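Local coordinates for RegF protein (Neisseria gonorrhoeae, PDB 4HOJ) that binds glutathione and calcium as a glutathione S-transferase homologue of the stringent starvation protein A type, probably acting in the starvation response, at residues 17-21 against 149-155. Residues are numbered along the deposited sequence; the frame is centred on the assembly and turned at random.
Sequences RCRFV and FSMIDVA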
loop_
_atom_site.group_PDB
_atom_site.type_symbol
_atom_site.label_atom_id
_atom_site.label_comp_id
_atom_site.label_asym_id
_atom_site.label_seq_id
_atom_site.Cartn_x
_atom_site.Cartn_y
_atom_site.Cartn_z
ATOM N N ARG A 17 -10.053 12.548 -0.303
ATOM C CA ARG A 17 -10.297 11.333 0.488
ATOM C C ARG A 17 -10.113 11.655 1.957
ATOM O O ARG A 17 -10.922 11.233 2.808
ATOM C CB ARG A 17 -9.288 10.199 0.166
ATOM C CG ARG A 17 -9.308 9.666 -1.212
ATOM C CD ARG A 17 -8.149 8.670 -1.357
ATOM N NE ARG A 17 -8.296 7.820 -2.542
ATOM C CZ ARG A 17 -7.305 7.029 -2.969
ATOM N NH1 ARG A 17 -6.060 7.118 -2.455
ATOM N NH2 ARG A 17 -7.584 6.221 -3.972
ATOM N N CYS A 18 -9.030 12.378 2.283
ATOM C CA CYS A 18 -8.717 12.655 3.695
ATOM C C CYS A 18 -9.712 13.636 4.296
ATOM O O CYS A 18 -10.150 13.458 5.437
ATOM C CB CYS A 18 -7.299 13.201 3.808
ATOM S SG CYS A 18 -6.032 12.078 3.170
ATOM N N ARG A 19 -10.157 14.644 3.546
ATOM C CA ARG A 19 -11.202 15.550 4.005
ATOM C C ARG A 19 -12.475 14.781 4.298
ATOM O O ARG A 19 -13.120 15.023 5.324
ATOM C CB ARG A 19 -11.397 16.698 2.980
ATOM C CG ARG A 19 -10.236 17.700 3.009
ATOM C CD ARG A 19 -10.502 18.826 2.009
ATOM N NE ARG A 19 -9.903 18.607 0.692
ATOM C CZ ARG A 19 -10.569 18.368 -0.447
ATOM N NH1 ARG A 19 -9.910 18.421 -1.629
ATOM N NH2 ARG A 19 -11.858 18.147 -0.443
ATOM N N PHE A 20 -12.806 13.824 3.430
ATOM C CA PHE A 20 -14.007 13.022 3.644
ATOM C C PHE A 20 -13.910 12.248 4.982
ATOM O O PHE A 20 -14.833 12.282 5.804
ATOM C CB PHE A 20 -14.160 12.136 2.418
ATOM C CG PHE A 20 -15.464 11.365 2.331
ATOM C CD1 PHE A 20 -16.531 11.551 3.197
ATOM C CD2 PHE A 20 -15.577 10.416 1.303
ATOM C CE1 PHE A 20 -17.720 10.798 3.024
ATOM C CE2 PHE A 20 -16.726 9.673 1.115
ATOM C CZ PHE A 20 -17.813 9.843 1.996
ATOM N N VAL A 21 -12.774 11.572 5.229
ATOM C CA VAL A 21 -12.608 10.872 6.490
ATOM C C VAL A 21 -12.708 11.815 7.662
ATOM O O VAL A 21 -13.361 11.485 8.657
ATOM C CB VAL A 21 -11.268 10.066 6.555
ATOM C CG1 VAL A 21 -11.077 9.454 7.967
ATOM C CG2 VAL A 21 -11.242 8.958 5.540
ATOM N N PHE A 149 -20.974 1.072 5.039
ATOM C CA PHE A 149 -20.048 2.090 4.526
ATOM C C PHE A 149 -18.687 1.894 5.137
ATOM O O PHE A 149 -18.571 1.648 6.330
ATOM C CB PHE A 149 -20.595 3.457 4.937
ATOM C CG PHE A 149 -19.703 4.615 4.551
ATOM C CD1 PHE A 149 -19.637 5.032 3.243
ATOM C CD2 PHE A 149 -18.929 5.285 5.513
ATOM C CE1 PHE A 149 -18.831 6.132 2.898
ATOM C CE2 PHE A 149 -18.132 6.379 5.181
ATOM C CZ PHE A 149 -18.065 6.792 3.868
ATOM N N SER A 150 -17.631 2.057 4.336
ATOM C CA SER A 150 -16.273 1.838 4.840
ATOM C C SER A 150 -15.264 2.738 4.199
ATOM O O SER A 150 -15.580 3.497 3.262
ATOM C CB SER A 150 -15.751 0.388 4.636
ATOM O OG SER A 150 -15.492 0.158 3.262
ATOM N N MET A 151 -14.032 2.616 4.689
ATOM C CA MET A 151 -12.906 3.395 4.141
ATOM C C MET A 151 -12.686 3.089 2.662
ATOM O O MET A 151 -12.136 3.882 1.910
ATOM C CB MET A 151 -11.649 2.979 4.899
ATOM C CG MET A 151 -10.527 3.855 4.479
ATOM S SD MET A 151 -10.821 5.453 5.218
ATOM C CE MET A 151 -10.197 5.122 6.865
ATOM N N ILE A 152 -13.119 1.915 2.233
ATOM C CA ILE A 152 -12.991 1.583 0.834
ATOM C C ILE A 152 -13.870 2.477 -0.060
ATOM O O ILE A 152 -13.475 2.955 -1.131
ATOM C CB ILE A 152 -13.160 0.046 0.574
ATOM C CG1 ILE A 152 -12.472 -0.844 1.638
ATOM C CG2 ILE A 152 -12.643 -0.270 -0.827
ATOM C CD1 ILE A 152 -11.138 -0.501 2.166
ATOM N N ASP A 153 -15.077 2.742 0.421
ATOM C CA ASP A 153 -15.943 3.734 -0.223
ATOM C C ASP A 153 -15.334 5.139 -0.214
ATOM O O ASP A 153 -15.355 5.874 -1.202
ATOM C CB ASP A 153 -17.297 3.774 0.482
ATOM C CG ASP A 153 -17.961 2.394 0.522
ATOM O OD1 ASP A 153 -18.366 1.906 -0.559
ATOM O OD2 ASP A 153 -18.079 1.823 1.604
ATOM N N VAL A 154 -14.720 5.480 0.894
ATOM C CA VAL A 154 -14.065 6.770 1.006
ATOM C C VAL A 154 -12.994 6.919 -0.053
ATOM O O VAL A 154 -12.900 7.976 -0.721
ATOM C CB VAL A 154 -13.423 6.944 2.386
ATOM C CG1 VAL A 154 -12.476 8.159 2.417
ATOM C CG2 VAL A 154 -14.510 7.069 3.454
ATOM N N ALA A 155 -12.167 5.882 -0.230
ATOM C CA ALA A 155 -11.012 5.996 -1.149
ATOM C C ALA A 155 -11.492 6.184 -2.619
ATOM O O ALA A 155 -10.857 6.892 -3.387
ATOM C CB ALA A 155 -10.149 4.759 -0.987
#
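Arg-17, Phe-20 and Val-21 pack against Phe-149, Met-151, Val-154 and Ala-155 in a buried helix-helix contact that joins the two domains of the glutathione S-transferase fold. Helix 13-25 of the thioredoxin-like N-terminal domain meets the first turn of helix 151-161 of the all-helical C-terminal domain, the two segments running roughly antiparallel at 140°. That turn opens with the N-capping box of the GST C-terminal domain: Ser-150 OG accepts from Ile-152 N, and Asp-153 OD2 receives Ser-150 N through its anti lone pair at 2.8 Å. Val-154 lies at the middle of the interface. Its CG1 presses tightly on Val-21 CG2 at 3.5 Å, while CG2 sits over one face of the Phe-20 ring, offset toward the rim. Met-151, bent at chi2 and chi3, brings SD to the same Val-21 methyl. Phe-20 reaches past Val-154 to the edge of the Phe-149 ring, CZ to CZ 3.6 Å. At the glutathione side, Arg-17 extends from CG to NE alongside Ala-155, whose CB covers one guanidinium face. Two residues lining the glutathione pocket hold the guanidinium from both domains: Glu-100 OE2 forms a salt bridge with Arg-17 NH2, and Ser-65 OG is hydrogen-bonded to Arg-17 NH1. Arg-17 NE completes the grip, donating to a lone pair of Ala-155 O at 2.9 Å in the carbonyl plane.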